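Local coordinates for escrt-iii (Sulfolobus solfataricus, PDB 2XVC), which probably takes part in the membrane scission of archaeal cell division, its winged-helix domain helping to recruit ESCRT-III to membranes, at residues I10-L15 with V43-A48. Numbering follows the deposited sequence.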
loop_
_atom_site.group_PDB
_atom_site.type_symbol
_atom_site.label_atom_id
_atom_site.label_comp_id
_atom_site.label_asym_id
_atom_site.label_seq_id
_atom_site.Cartn_x
_atom_site.Cartn_y
_atom_site.Cartn_z
ATOM N N ILE A 10 -0.755 -10.481 0.445
ATOM C CA ILE A 10 0.643 -10.074 0.388
ATOM C C ILE A 10 1.112 -9.621 1.772
ATOM O O ILE A 10 0.295 -9.355 2.653
ATOM C CB ILE A 10 0.896 -8.970 -0.676
ATOM C CG1 ILE A 10 0.004 -7.748 -0.427
ATOM C CG2 ILE A 10 0.725 -9.532 -2.106
ATOM C CD1 ILE A 10 0.453 -6.508 -1.183
ATOM N N THR A 11 2.427 -9.548 1.956
ATOM C CA THR A 11 3.011 -9.092 3.217
ATOM C C THR A 11 3.216 -7.575 3.202
ATOM O O THR A 11 3.241 -6.949 2.135
ATOM C CB THR A 11 4.375 -9.756 3.472
ATOM O OG1 THR A 11 5.292 -9.352 2.449
ATOM C CG2 THR A 11 4.253 -11.292 3.477
ATOM N N GLU A 12 3.381 -6.995 4.390
ATOM C CA GLU A 12 3.690 -5.576 4.531
ATOM C C GLU A 12 4.956 -5.200 3.770
ATOM O O GLU A 12 5.020 -4.134 3.151
ATOM C CB GLU A 12 3.847 -5.209 6.006
ATOM C CG GLU A 12 2.575 -5.374 6.817
ATOM C CD GLU A 12 2.784 -5.142 8.305
ATOM O OE1 GLU A 12 3.764 -4.458 8.678
ATOM O OE2 GLU A 12 1.953 -5.641 9.102
ATOM N N ARG A 13 5.950 -6.089 3.822
ATOM C CA ARG A 13 7.236 -5.904 3.155
ATOM C C ARG A 13 7.065 -5.831 1.639
ATOM O O ARG A 13 7.672 -4.981 0.982
ATOM C CB ARG A 13 8.208 -7.036 3.536
ATOM C CG ARG A 13 9.642 -6.841 3.038
ATOM C CD ARG A 13 10.381 -5.810 3.885
ATOM N NE ARG A 13 11.290 -4.990 3.085
ATOM C CZ ARG A 13 11.831 -3.843 3.494
ATOM N NH1 ARG A 13 11.563 -3.361 4.704
ATOM N NH2 ARG A 13 12.646 -3.168 2.690
ATOM N N GLU A 14 6.239 -6.726 1.097
ATOM C CA GLU A 14 5.913 -6.720 -0.328
ATOM C C GLU A 14 5.249 -5.410 -0.748
ATOM O O GLU A 14 5.629 -4.814 -1.758
ATOM C CB GLU A 14 5.026 -7.913 -0.692
ATOM C CG GLU A 14 5.802 -9.214 -0.855
ATOM C CD GLU A 14 4.902 -10.428 -1.000
ATOM O OE1 GLU A 14 3.953 -10.586 -0.196
ATOM O OE2 GLU A 14 5.149 -11.229 -1.926
ATOM N N LEU A 15 4.277 -4.952 0.036
ATOM C CA LEU A 15 3.611 -3.691 -0.281
ATOM C C LEU A 15 4.590 -2.516 -0.232
ATOM O O LEU A 15 4.594 -1.675 -1.136
ATOM C CB LEU A 15 2.396 -3.442 0.616
ATOM C CG LEU A 15 1.596 -2.177 0.266
ATOM C CD1 LEU A 15 1.089 -2.230 -1.167
ATOM C CD2 LEU A 15 0.450 -1.964 1.236
ATOM N N VAL A 43 -5.632 -1.423 2.480
ATOM C CA VAL A 43 -5.795 -0.387 3.506
ATOM C C VAL A 43 -5.242 -0.862 4.850
ATOM O O VAL A 43 -4.486 -0.141 5.503
ATOM C CB VAL A 43 -7.282 0.033 3.643
ATOM C CG1 VAL A 43 -7.524 0.865 4.917
ATOM C CG2 VAL A 43 -7.728 0.806 2.404
ATOM N N LYS A 44 -5.609 -2.085 5.232
ATOM C CA LYS A 44 -5.109 -2.726 6.445
ATOM C C LYS A 44 -3.574 -2.774 6.472
ATOM O O LYS A 44 -2.961 -2.428 7.485
ATOM C CB LYS A 44 -5.719 -4.131 6.577
ATOM C CG LYS A 44 -5.280 -4.953 7.790
ATOM C CD LYS A 44 -6.121 -6.234 7.863
ATOM C CE LYS A 44 -5.339 -7.398 8.457
ATOM N NZ LYS A 44 -5.341 -7.352 9.949
ATOM N N LEU A 45 -2.954 -3.180 5.360
ATOM C CA LEU A 45 -1.487 -3.227 5.276
ATOM C C LEU A 45 -0.848 -1.838 5.339
ATOM O O LEU A 45 0.205 -1.666 5.959
ATOM C CB LEU A 45 -1.018 -3.975 4.021
ATOM C CG LEU A 45 -1.325 -5.474 3.913
ATOM C CD1 LEU A 45 -1.155 -5.954 2.485
ATOM C CD2 LEU A 45 -0.471 -6.303 4.875
ATOM N N LEU A 46 -1.482 -0.854 4.702
ATOM C CA LEU A 46 -0.994 0.526 4.745
ATOM C C LEU A 46 -1.031 1.088 6.155
ATOM O O LEU A 46 -0.109 1.790 6.566
ATOM C CB LEU A 46 -1.808 1.438 3.826
ATOM C CG LEU A 46 -1.546 1.419 2.322
ATOM C CD1 LEU A 46 -2.620 2.243 1.634
ATOM C CD2 LEU A 46 -0.154 1.947 1.989
ATOM N N GLU A 47 -2.108 0.786 6.883
ATOM C CA GLU A 47 -2.259 1.243 8.264
ATOM C C GLU A 47 -1.171 0.687 9.172
ATOM O O GLU A 47 -0.636 1.413 10.005
ATOM C CB GLU A 47 -3.647 0.905 8.822
ATOM C CG GLU A 47 -4.798 1.675 8.166
ATOM C CD GLU A 47 -4.684 3.196 8.296
ATOM O OE1 GLU A 47 -3.934 3.696 9.166
ATOM O OE2 GLU A 47 -5.359 3.899 7.518
ATOM N N ALA A 48 -0.838 -0.591 8.996
ATOM C CA ALA A 48 0.229 -1.227 9.770
ATOM C C ALA A 48 1.599 -0.617 9.459
ATOM O O ALA A 48 2.407 -0.415 10.368
ATOM C CB ALA A 48 0.240 -2.733 9.544
#
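L45 is the hub of the apolar contact, reaching from helix 39-51 against the start of helix 12-21 and the turn before it, where I10, E12 and L15 gather round its side chain. Its two methyl groups divide the work: L45 CD1 packs on I10 CG1 at 3.6 Å, and L45 CD2 lies against the aliphatic part of E12, 3.7 Å from E12 CG. From the next turn, L15 CD2 stands 3.7 Å from L45 CB. With the CG of L15 anti to the backbone N (chi1 -176°), and chi2 turning CD2 inward, that methyl touches both L45 and L46; the L15 and L46 side chains meet at about a right angle, L15 CD2 to L46 CD2 at 4.0 Å. L46 also packs on an apolar side chain of the bound peptide.

At the polar margin, the extended E12 chain carries its carboxylate over A48, with E12 OE2 3.4 Å from A48 CB, while OE1 forms a salt bridge with K52, just past the end of helix 39-51. Replacing E12 with an alanine is likely to leave K52 without its carboxylate partner and to uncover L45 CD2 and A48 CB on this side.

Within 10-15, T11 and E14 form a capping box that fixes the helix start: E14 N donates to T11 OG1, and T11 N donates to the anti lone pair of E14 OE1 at 2.8 Å, nearly straight at 169°.

The contact thus joins the first and last helices of the winged-helix domain. Helix 28-35 packs on this pair, F31 touching I10 and L15 and I28 touching L46, in a fold that also holds strands 25-27 and 55-58.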